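Local structure of dihydropteridine reductase (Dictyostelium discoideum, 3ORF) at residues I168-A173 and G234-F239; G138-T143 and S183-I188; K110-M115 and M155-A160. The protein catalyses the NADH- or NADPH-dependent reduction of quinonoid dihydropteridine to tetrahydropteridine, probably regenerating the tetrahydrobiopterin cofactor of the aromatic amino acid hydroxylases. All coordinates share one frame; numbering follows the deposited sequence.

Contact 1. Residues I168-A173 and G234-F239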
loop_
_atom_site.group_PDB
_atom_site.type_symbol
_atom_site.label_atom_id
_atom_site.label_comp_id
_atom_site.label_asym_id
_atom_site.label_seq_id
_atom_site.Cartn_x
_atom_site.Cartn_y
_atom_site.Cartn_z
ATOM N N ILE A 168 4.357 4.872 5.056
ATOM C CA ILE A 168 5.283 5.853 4.472
ATOM C C ILE A 168 5.608 6.989 5.457
ATOM O O ILE A 168 6.757 7.371 5.702
ATOM C CB ILE A 168 4.682 6.479 3.177
ATOM C CG1 ILE A 168 4.661 5.442 2.053
ATOM C CG2 ILE A 168 5.515 7.706 2.710
ATOM C CD1 ILE A 168 3.647 5.847 0.878
ATOM N N ILE A 169 4.551 7.501 6.065
ATOM C CA ILE A 169 4.690 8.399 7.147
ATOM C C ILE A 169 5.711 7.930 8.179
ATOM O O ILE A 169 6.573 8.724 8.640
ATOM C CB ILE A 169 3.354 8.601 7.873
ATOM C CG1 ILE A 169 2.390 9.330 6.932
ATOM C CG2 ILE A 169 3.606 9.372 9.168
ATOM C CD1 ILE A 169 0.846 9.154 7.431
ATOM N N LYS A 170 5.637 6.659 8.548
ATOM C CA LYS A 170 6.569 6.187 9.576
ATOM C C LYS A 170 7.997 6.071 9.034
ATOM O O LYS A 170 8.923 6.409 9.739
ATOM C CB LYS A 170 6.065 4.867 10.212
ATOM C CG LYS A 170 5.066 5.132 11.337
ATOM C CD LYS A 170 4.059 4.067 11.530
ATOM C CE LYS A 170 2.985 4.488 12.594
ATOM N NZ LYS A 170 3.436 5.434 13.796
ATOM N N ASP A 171 8.160 5.692 7.777
ATOM C CA ASP A 171 9.474 5.543 7.186
ATOM C C ASP A 171 10.110 6.937 7.073
ATOM O O ASP A 171 11.297 7.082 7.266
ATOM C CB ASP A 171 9.416 4.900 5.768
ATOM C CG ASP A 171 9.459 3.341 5.800
ATOM O OD1 ASP A 171 9.343 2.720 6.913
ATOM O OD2 ASP A 171 9.536 2.722 4.688
ATOM N N LEU A 172 9.302 7.953 6.788
ATOM C CA LEU A 172 9.801 9.326 6.637
ATOM C C LEU A 172 10.143 9.998 7.969
ATOM O O LEU A 172 10.778 11.030 7.965
ATOM C CB LEU A 172 8.811 10.185 5.830
ATOM C CG LEU A 172 8.618 9.735 4.401
ATOM C CD1 LEU A 172 7.572 10.549 3.697
ATOM C CD2 LEU A 172 9.961 9.842 3.621
ATOM N N ALA A 173 9.682 9.439 9.101
ATOM C CA ALA A 173 10.121 9.888 10.452
ATOM C C ALA A 173 11.563 9.466 10.773
ATOM O O ALA A 173 12.157 9.981 11.681
ATOM C CB ALA A 173 9.211 9.268 11.503
ATOM N N GLY A 234 6.510 10.833 13.348
ATOM C CA GLY A 234 5.912 9.595 12.916
ATOM C C GLY A 234 4.535 9.255 13.468
ATOM O O GLY A 234 4.022 8.173 13.114
ATOM N N SER A 235 3.982 10.049 14.395
ATOM C CA SER A 235 2.625 9.725 14.932
ATOM C C SER A 235 1.586 9.758 13.833
ATOM O O SER A 235 1.584 10.658 12.932
ATOM C CB SER A 235 2.182 10.792 15.928
ATOM O OG SER A 235 3.098 10.763 17.004
ATOM N N LEU A 236 0.638 8.855 13.937
ATOM C CA LEU A 236 -0.585 8.968 13.137
ATOM C C LEU A 236 -1.546 9.686 14.048
ATOM O O LEU A 236 -1.871 9.169 15.130
ATOM C CB LEU A 236 -1.116 7.547 12.869
ATOM C CG LEU A 236 -0.116 6.697 12.106
ATOM C CD1 LEU A 236 -0.708 5.284 11.772
ATOM C CD2 LEU A 236 0.358 7.405 10.739
ATOM N N VAL A 237 -2.031 10.854 13.646
ATOM C CA VAL A 237 -2.882 11.616 14.531
ATOM C C VAL A 237 -4.372 11.508 14.127
ATOM O O VAL A 237 -4.819 12.134 13.120
ATOM C CB VAL A 237 -2.450 13.146 14.574
ATOM C CG1 VAL A 237 -3.210 13.919 15.709
ATOM C CG2 VAL A 237 -0.977 13.266 14.713
ATOM N N LYS A 238 -5.121 10.733 14.929
ATOM C CA LYS A 238 -6.555 10.533 14.725
ATOM C C LYS A 238 -7.329 11.745 15.243
ATOM O O LYS A 238 -6.978 12.301 16.272
ATOM C CB LYS A 238 -7.017 9.271 15.463
ATOM C CG LYS A 238 -8.461 8.806 15.162
ATOM C CD LYS A 238 -8.784 7.658 16.051
ATOM C CE LYS A 238 -10.298 7.314 16.012
ATOM N NZ LYS A 238 -10.623 6.566 17.253
ATOM N N PHE A 239 -8.380 12.157 14.551
ATOM C CA PHE A 239 -9.217 13.225 15.089
ATOM C C PHE A 239 -10.687 12.968 14.708
ATOM O O PHE A 239 -10.959 12.546 13.618
ATOM C CB PHE A 239 -8.744 14.646 14.628
ATOM C CG PHE A 239 -8.707 14.875 13.116
ATOM C CD1 PHE A 239 -9.749 15.536 12.477
ATOM C CD2 PHE A 239 -7.640 14.457 12.354
ATOM C CE1 PHE A 239 -9.703 15.801 11.134
ATOM C CE2 PHE A 239 -7.568 14.709 10.959
ATOM C CZ PHE A 239 -8.594 15.380 10.360
#

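Contact 2. Residues G138-T143 and S183-I188. With NAD (nicotinamide-adenine-dinucleotide), chain E.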
loop_
_atom_site.group_PDB
_atom_site.type_symbol
_atom_site.label_atom_id
_atom_site.label_comp_id
_atom_site.label_asym_id
_atom_site.label_seq_id
_atom_site.Cartn_x
_atom_site.Cartn_y
_atom_site.Cartn_z
ATOM N N GLY A 138 11.450 21.379 8.938
ATOM C CA GLY A 138 10.112 21.486 8.290
ATOM C C GLY A 138 9.044 20.527 8.807
ATOM O O GLY A 138 9.338 19.552 9.534
ATOM N N LEU A 139 7.799 20.776 8.421
ATOM C CA LEU A 139 6.694 19.962 8.833
ATOM C C LEU A 139 6.178 19.260 7.597
ATOM O O LEU A 139 5.918 19.902 6.540
ATOM C CB LEU A 139 5.570 20.829 9.356
ATOM C CG LEU A 139 4.290 20.058 9.739
ATOM C CD1 LEU A 139 4.616 19.123 10.899
ATOM C CD2 LEU A 139 3.252 21.086 10.162
ATOM N N PHE A 140 6.013 17.953 7.711
ATOM C CA PHE A 140 5.612 17.186 6.563
ATOM C C PHE A 140 4.387 16.337 6.913
ATOM O O PHE A 140 4.476 15.421 7.751
ATOM C CB PHE A 140 6.775 16.280 6.177
ATOM C CG PHE A 140 6.470 15.349 5.064
ATOM C CD1 PHE A 140 6.807 15.689 3.751
ATOM C CD2 PHE A 140 5.885 14.124 5.317
ATOM C CE1 PHE A 140 6.559 14.786 2.709
ATOM C CE2 PHE A 140 5.624 13.257 4.291
ATOM C CZ PHE A 140 5.946 13.595 2.986
ATOM N N VAL A 141 3.254 16.598 6.281
ATOM C CA VAL A 141 2.054 15.890 6.696
ATOM C C VAL A 141 1.367 15.170 5.602
ATOM O O VAL A 141 1.028 15.806 4.645
ATOM C CB VAL A 141 1.053 16.853 7.349
ATOM C CG1 VAL A 141 -0.254 16.118 7.765
ATOM C CG2 VAL A 141 1.708 17.435 8.610
ATOM N N LEU A 142 1.107 13.844 5.764
ATOM C CA LEU A 142 0.232 13.137 4.837
ATOM C C LEU A 142 -1.152 12.903 5.461
ATOM O O LEU A 142 -1.272 12.647 6.669
ATOM C CB LEU A 142 0.855 11.785 4.430
ATOM C CG LEU A 142 2.260 11.799 3.822
ATOM C CD1 LEU A 142 2.713 10.408 3.271
ATOM C CD2 LEU A 142 2.191 12.812 2.665
ATOM N N THR A 143 -2.197 12.950 4.632
ATOM C CA THR A 143 -3.561 12.532 5.021
ATOM C C THR A 143 -3.723 10.989 4.929
ATOM O O THR A 143 -3.644 10.381 3.813
ATOM C CB THR A 143 -4.611 13.237 4.188
ATOM O OG1 THR A 143 -4.355 14.675 4.278
ATOM C CG2 THR A 143 -5.990 12.994 4.825
ATOM N N SER A 183 13.191 17.541 10.585
ATOM C CA SER A 183 11.825 17.585 10.123
ATOM C C SER A 183 10.964 16.605 10.893
ATOM O O SER A 183 11.465 15.686 11.496
ATOM C CB SER A 183 11.814 17.199 8.647
ATOM O OG SER A 183 12.349 15.910 8.609
ATOM N N THR A 184 9.658 16.757 10.793
ATOM C CA THR A 184 8.694 15.956 11.537
ATOM C C THR A 184 7.726 15.482 10.469
ATOM O O THR A 184 7.199 16.314 9.727
ATOM C CB THR A 184 7.903 16.830 12.519
ATOM O OG1 THR A 184 8.761 17.213 13.582
ATOM C CG2 THR A 184 6.737 16.062 13.155
ATOM N N SER A 185 7.558 14.163 10.382
ATOM C CA SER A 185 6.608 13.477 9.480
ATOM C C SER A 185 5.397 13.028 10.355
ATOM O O SER A 185 5.608 12.324 11.366
ATOM C CB SER A 185 7.313 12.258 8.910
ATOM O OG SER A 185 6.470 11.386 8.153
ATOM N N LEU A 186 4.173 13.467 9.983
ATOM C CA LEU A 186 2.912 13.131 10.661
ATOM C C LEU A 186 1.864 12.656 9.645
ATOM O O LEU A 186 1.907 12.989 8.453
ATOM C CB LEU A 186 2.331 14.388 11.371
ATOM C CG LEU A 186 3.267 14.968 12.429
ATOM C CD1 LEU A 186 2.719 16.229 12.967
ATOM C CD2 LEU A 186 3.572 13.905 13.531
ATOM N N GLY A 187 0.897 11.898 10.136
ATOM C CA GLY A 187 -0.261 11.556 9.386
ATOM C C GLY A 187 -1.410 12.200 10.133
ATOM O O GLY A 187 -1.406 12.204 11.380
ATOM N N ILE A 188 -2.392 12.759 9.406
ATOM C CA ILE A 188 -3.651 13.178 10.051
ATOM C C ILE A 188 -4.675 12.217 9.551
ATOM O O ILE A 188 -4.686 11.885 8.349
ATOM C CB ILE A 188 -4.057 14.643 9.739
ATOM C CG1 ILE A 188 -4.086 14.886 8.247
ATOM C CG2 ILE A 188 -3.140 15.626 10.502
ATOM C CD1 ILE A 188 -4.382 16.317 7.882
HETATM P PA NAD E . -11.283 16.101 -2.916
HETATM O O1A NAD E . -11.691 15.063 -3.899
HETATM O O2A NAD E . -11.971 17.420 -2.866
HETATM O O5B NAD E . -9.739 16.510 -3.300
HETATM C C5B NAD E . -8.666 15.678 -3.549
HETATM C C4B NAD E . -7.728 16.466 -4.481
HETATM O O4B NAD E . -6.614 15.574 -4.777
HETATM C C3B NAD E . -8.436 16.709 -5.841
HETATM O O3B NAD E . -8.099 17.998 -6.297
HETATM C C2B NAD E . -7.728 15.783 -6.809
HETATM O O2B NAD E . -7.624 16.371 -8.116
HETATM C C1B NAD E . -6.328 15.708 -6.167
HETATM N N9A NAD E . -5.556 14.474 -6.482
HETATM C C8A NAD E . -6.086 13.225 -6.567
HETATM N N7A NAD E . -5.067 12.386 -6.806
HETATM C C5A NAD E . -3.900 13.094 -6.911
HETATM C C6A NAD E . -2.529 12.768 -7.157
HETATM N N6A NAD E . -2.145 11.500 -7.445
HETATM N N1A NAD E . -1.592 13.760 -7.157
HETATM C C2A NAD E . -1.959 15.018 -6.952
HETATM N N3A NAD E . -3.245 15.349 -6.716
HETATM C C4A NAD E . -4.234 14.428 -6.714
HETATM O O3 NAD E . -11.239 15.351 -1.532
HETATM P PN NAD E . -11.262 15.908 -0.101
HETATM O O1N NAD E . -12.685 15.707 0.323
HETATM O O2N NAD E . -10.513 17.225 0.049
HETATM O O5D NAD E . -10.396 14.835 0.755
HETATM C C5D NAD E . -9.022 15.048 1.101
HETATM C C4D NAD E . -8.418 13.770 1.714
HETATM O O4D NAD E . -9.342 13.209 2.685
HETATM C C3D NAD E . -8.110 12.617 0.751
HETATM O O3D NAD E . -6.714 12.230 1.011
HETATM C C2D NAD E . -9.054 11.486 1.182
HETATM O O2D NAD E . -8.386 10.250 0.886
HETATM C C1D NAD E . -9.024 11.782 2.698
HETATM N N1N NAD E . -9.743 11.114 3.876
HETATM C C2N NAD E . -11.118 11.398 4.294
HETATM C C3N NAD E . -11.629 10.694 5.439
HETATM C C7N NAD E . -13.058 10.896 6.013
HETATM O O7N NAD E . -13.736 9.904 6.343
HETATM N N7N NAD E . -13.422 12.186 6.175
HETATM C C4N NAD E . -10.808 9.783 6.147
HETATM C C5N NAD E . -9.485 9.551 5.750
HETATM C C6N NAD E . -8.972 10.202 4.640
#

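Contact 3. Residues K110-M115 and M155-A160. With NAD (nicotinamide-adenine-dinucleotide), chain E.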
loop_
_atom_site.group_PDB
_atom_site.type_symbol
_atom_site.label_atom_id
_atom_site.label_comp_id
_atom_site.label_asym_id
_atom_site.label_seq_id
_atom_site.Cartn_x
_atom_site.Cartn_y
_atom_site.Cartn_z
ATOM N N LYS A 110 -11.694 -1.773 -10.743
ATOM C CA LYS A 110 -11.639 -0.320 -10.976
ATOM C C LYS A 110 -11.178 0.441 -9.690
ATOM O O LYS A 110 -10.507 1.511 -9.768
ATOM C CB LYS A 110 -13.043 0.260 -11.340
ATOM C CG LYS A 110 -13.359 0.396 -12.841
ATOM C CD LYS A 110 -14.932 0.428 -13.083
ATOM C CE LYS A 110 -15.531 -0.945 -13.590
ATOM N NZ LYS A 110 -16.836 -1.389 -12.883
ATOM N N SER A 111 -11.672 -0.050 -8.533
ATOM C CA SER A 111 -11.509 0.666 -7.309
ATOM C C SER A 111 -10.000 0.530 -7.009
ATOM O O SER A 111 -9.363 1.458 -6.568
ATOM C CB SER A 111 -12.427 0.096 -6.223
ATOM O OG SER A 111 -11.903 -1.115 -5.682
ATOM N N VAL A 112 -9.437 -0.598 -7.343
ATOM C CA VAL A 112 -7.985 -0.827 -7.179
ATOM C C VAL A 112 -7.188 0.240 -7.911
ATOM O O VAL A 112 -6.452 1.006 -7.310
ATOM C CB VAL A 112 -7.571 -2.176 -7.672
ATOM C CG1 VAL A 112 -5.983 -2.304 -7.810
ATOM C CG2 VAL A 112 -8.167 -3.279 -6.788
ATOM N N LYS A 113 -7.398 0.368 -9.202
ATOM C CA LYS A 113 -6.603 1.351 -9.918
ATOM C C LYS A 113 -6.912 2.819 -9.486
ATOM O O LYS A 113 -5.992 3.610 -9.309
ATOM C CB LYS A 113 -6.667 1.128 -11.431
ATOM C CG LYS A 113 -6.453 2.405 -12.219
ATOM C CD LYS A 113 -6.755 2.162 -13.642
ATOM C CE LYS A 113 -5.618 2.754 -14.456
ATOM N NZ LYS A 113 -6.181 4.036 -14.971
ATOM N N GLY A 114 -8.189 3.141 -9.260
ATOM C CA GLY A 114 -8.532 4.435 -8.727
ATOM C C GLY A 114 -7.797 4.793 -7.425
ATOM O O GLY A 114 -7.368 5.917 -7.239
ATOM N N MET A 115 -7.728 3.866 -6.464
ATOM C CA MET A 115 -7.210 4.202 -5.113
ATOM C C MET A 115 -5.673 4.245 -5.205
ATOM O O MET A 115 -5.053 5.052 -4.550
ATOM C CB MET A 115 -7.658 3.174 -4.079
ATOM C CG MET A 115 -9.247 3.151 -3.748
ATOM S SD MET A 115 -9.762 4.761 -3.156
ATOM C CE MET A 115 -10.130 5.589 -4.742
ATOM N N MET A 155 -14.079 -2.054 1.674
ATOM C CA MET A 155 -13.417 -1.001 0.899
ATOM C C MET A 155 -11.913 -1.279 0.941
ATOM O O MET A 155 -11.074 -0.486 1.384
ATOM C CB MET A 155 -13.717 0.383 1.463
ATOM C CG MET A 155 -13.429 0.524 2.933
ATOM S SD MET A 155 -13.920 2.149 3.597
ATOM C CE MET A 155 -15.566 1.852 4.245
ATOM N N ILE A 156 -11.616 -2.446 0.404
ATOM C CA ILE A 156 -10.340 -3.050 0.517
ATOM C C ILE A 156 -9.249 -2.195 -0.166
ATOM O O ILE A 156 -8.110 -2.140 0.284
ATOM C CB ILE A 156 -10.448 -4.466 -0.149
ATOM C CG1 ILE A 156 -11.313 -5.375 0.718
ATOM C CG2 ILE A 156 -9.065 -5.086 -0.365
ATOM C CD1 ILE A 156 -11.323 -6.804 0.256
ATOM N N ALA A 157 -9.583 -1.574 -1.281
ATOM C CA ALA A 157 -8.543 -0.874 -2.019
ATOM C C ALA A 157 -8.191 0.440 -1.345
ATOM O O ALA A 157 -6.992 0.849 -1.212
ATOM C CB ALA A 157 -9.014 -0.644 -3.448
ATOM N N TYR A 158 -9.212 1.096 -0.848
ATOM C CA TYR A 158 -9.000 2.338 -0.058
ATOM C C TYR A 158 -8.224 1.987 1.202
ATOM O O TYR A 158 -7.276 2.709 1.577
ATOM C CB TYR A 158 -10.361 2.962 0.295
ATOM C CG TYR A 158 -10.319 4.171 1.226
ATOM C CD1 TYR A 158 -9.887 5.409 0.752
ATOM C CD2 TYR A 158 -10.740 4.059 2.552
ATOM C CE1 TYR A 158 -9.887 6.511 1.547
ATOM C CE2 TYR A 158 -10.720 5.211 3.421
ATOM C CZ TYR A 158 -10.317 6.389 2.897
ATOM O OH TYR A 158 -10.302 7.474 3.661
ATOM N N GLY A 159 -8.627 0.907 1.894
ATOM C CA GLY A 159 -7.985 0.564 3.224
ATOM C C GLY A 159 -6.496 0.214 2.994
ATOM O O GLY A 159 -5.586 0.709 3.685
ATOM N N ALA A 160 -6.235 -0.610 1.967
ATOM C CA ALA A 160 -4.819 -1.007 1.748
ATOM C C ALA A 160 -3.919 0.180 1.311
ATOM O O ALA A 160 -2.827 0.248 1.733
ATOM C CB ALA A 160 -4.711 -2.148 0.785
HETATM P PA NAD E . -11.283 16.101 -2.916
HETATM O O1A NAD E . -11.691 15.063 -3.899
HETATM O O2A NAD E . -11.971 17.420 -2.866
HETATM O O5B NAD E . -9.739 16.510 -3.300
HETATM C C5B NAD E . -8.666 15.678 -3.549
HETATM C C4B NAD E . -7.728 16.466 -4.481
HETATM O O4B NAD E . -6.614 15.574 -4.777
HETATM C C3B NAD E . -8.436 16.709 -5.841
HETATM O O3B NAD E . -8.099 17.998 -6.297
HETATM C C2B NAD E . -7.728 15.783 -6.809
HETATM O O2B NAD E . -7.624 16.371 -8.116
HETATM C C1B NAD E . -6.328 15.708 -6.167
HETATM N N9A NAD E . -5.556 14.474 -6.482
HETATM C C8A NAD E . -6.086 13.225 -6.567
HETATM N N7A NAD E . -5.067 12.386 -6.806
HETATM C C5A NAD E . -3.900 13.094 -6.911
HETATM C C6A NAD E . -2.529 12.768 -7.157
HETATM N N6A NAD E . -2.145 11.500 -7.445
HETATM N N1A NAD E . -1.592 13.760 -7.157
HETATM C C2A NAD E . -1.959 15.018 -6.952
HETATM N N3A NAD E . -3.245 15.349 -6.716
HETATM C C4A NAD E . -4.234 14.428 -6.714
HETATM O O3 NAD E . -11.239 15.351 -1.532
HETATM P PN NAD E . -11.262 15.908 -0.101
HETATM O O1N NAD E . -12.685 15.707 0.323
HETATM O O2N NAD E . -10.513 17.225 0.049
HETATM O O5D NAD E . -10.396 14.835 0.755
HETATM C C5D NAD E . -9.022 15.048 1.101
HETATM C C4D NAD E . -8.418 13.770 1.714
HETATM O O4D NAD E . -9.342 13.209 2.685
HETATM C C3D NAD E . -8.110 12.617 0.751
HETATM O O3D NAD E . -6.714 12.230 1.011
HETATM C C2D NAD E . -9.054 11.486 1.182
HETATM O O2D NAD E . -8.386 10.250 0.886
HETATM C C1D NAD E . -9.024 11.782 2.698
HETATM N N1N NAD E . -9.743 11.114 3.876
HETATM C C2N NAD E . -11.118 11.398 4.294
HETATM C C3N NAD E . -11.629 10.694 5.439
HETATM C C7N NAD E . -13.058 10.896 6.013
HETATM O O7N NAD E . -13.736 9.904 6.343
HETATM N N7N NAD E . -13.422 12.186 6.175
HETATM C C4N NAD E . -10.808 9.783 6.147
HETATM C C5N NAD E . -9.485 9.551 5.750
HETATM C C6N NAD E . -8.972 10.202 4.640
HETATM O O HOH W 1 -12.047 -1.788 -2.952
#

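Contact 1. Residues I168-A173 and G234-F239
The ammonium group of K170 donates a hydrogen bond to the carbonyl O of G234, NZ to O 2.9 Å. The nitrogen meets the oxygen at a C=O...N angle of 147°, tilted 32° from the carbonyl plane. A bend at the last torsion (chi4 -32°) folds NZ back onto the loop, while the methylene before it lies against leucine: K170 CE is 3.8 Å from L236 CG, the two side chains crossing at about a right angle. L236 also serves the neighbouring helix position, its CD2 lying 3.8 Å from I169 CD1, with I169 CG2 a little farther off. One leucine thus packs on both an aliphatic lysine chain and a buried isoleucine. At the end of the segment the methyl of A173 sits on the backbone of G234, CB to CA 3.6 Å. A side chain at G234 would be pressed against that methyl and, at the positive phi of this residue, jammed against the preceding carbonyl. The glycine is also tied to the next strand of the sheet, by a backbone hydrogen bond to S185, whose hydroxyl bonds to I169 O. Helix 156-172 is thereby packed against the start of strand 236-242, a helix-on-sheet layer of the Rossmann-type alpha/beta/alpha sandwich found in short-chain dehydrogenases/reductases.

Contact 2. Residues G138-T143 and S183-I188
G138-T143 and S183-I188 run side by side as neighbouring parallel strands, their axes 4.7 Å apart at closest and twisted by 27°, with five backbone hydrogen bonds alternating in direction from T184 N to G138 O through I188 N to L142 O. The straightest joins L186 N to F140 O, 3.0 Å with 165° at the hydrogen. CA-H...O contacts fill in between, among them G187 CA to L142 O at 3.1 Å. Side chains of L139, V141, T143, T184, L186 and I188 share one face. There L139 CD1 meets L186 CD1 at 4.0 Å, the two leucines crossing at about a right angle, and W223 of helix 213-225 touches both, as well as I188. I188 has CG1 between its backbone N and carbonyl carbon (chi1 53°), which brings CD1 alongside T143 OG1, whereas CG2 packs on V141 CG1 at 4.0 Å. An alanine at I188 is likely to leave V141 CG1 and the T143 side chain without their apolar neighbour and open a gap beside W223. On the other face F140 CD2 lies 4.0 Å from S185 OG, and helix 156-172 covers the strands through L172, I168 and I169. The T143 hydroxyl bonds beyond the pair, OG1 to C93 O. With its oxygen held by the next strand, T143 presents CG2 to the NAD ribose, 3.9 Å from C1D. Main-chain bonds therefore carry the polar pairing, and the side chains add mostly apolar contact, with a methyl at the cofactor end.

Contact 3. Residues K110-M115 and M155-A160
The predicted proton acceptor of this short-chain dehydrogenase/reductase, Y158, stands in the first turn of helix 156-172, where A157 and Y158 pack against S111, V112 and M115 of helix 108-133. The short helical segments run in roughly the same direction, 27° apart, with axes 8.6 Å from each other at closest. The small A157 probably allows this closeness: its methyl points at the other helix and fits among S111, V112 and M115, with CB 3.8 Å from M115 CG. The methionine chain, bent at chi2 (-59°) and again at chi3, passes over the A157 carbonyl and brings CG to 3.6 Å from Y158 N. Its sulfur then reaches the tyrosine, forming a Met-aromatic contact in which SD lies at the ring edge, 5.3 Å from the centroid. The ring itself extends to the cofactor because CG is anti to the backbone N (chi1 174°); Y158 OH comes within 3.1 Å of NAD C5N, on the nicotinamide. W98 meets the same ring edge-to-face, and A145 touches the Y158 side chain. V112 reaches outward as well, packing on F124 of the second subunit. No direct hydrogen bond crosses between the segments. One water does so instead, donating a hydrogen bond to S111 OG, which is also bonded to F108 O, at 2.8 Å and accepting one from A157 N at 3.0 Å.

Overall arrangement
Contact 2 lies in the middle of the mixed sheet, and contact 1 sits beside it, centres about 7 Å apart, because strands 184-190 and 236-242 are sheet neighbours. Contact 3 is remote, its centre about 21 Å from that of contact 1 and 23 Å from that of contact 2. Helix 156-172 connects them: it follows strand 138-143 and precedes strand 184-190, so contact 2 closes a beta-alpha-beta unit around it; the helix has its first turn in contact 3 and its last turns in contact 1. In sequence, contact 3 closes before contact 1 opens, while contact 2 interleaves with both. Contacts 2 and 3 touch NAD; contacts 1 and 3 reach the second subunit. Contact 3 alone does both, so cofactor site and dimer interface meet there.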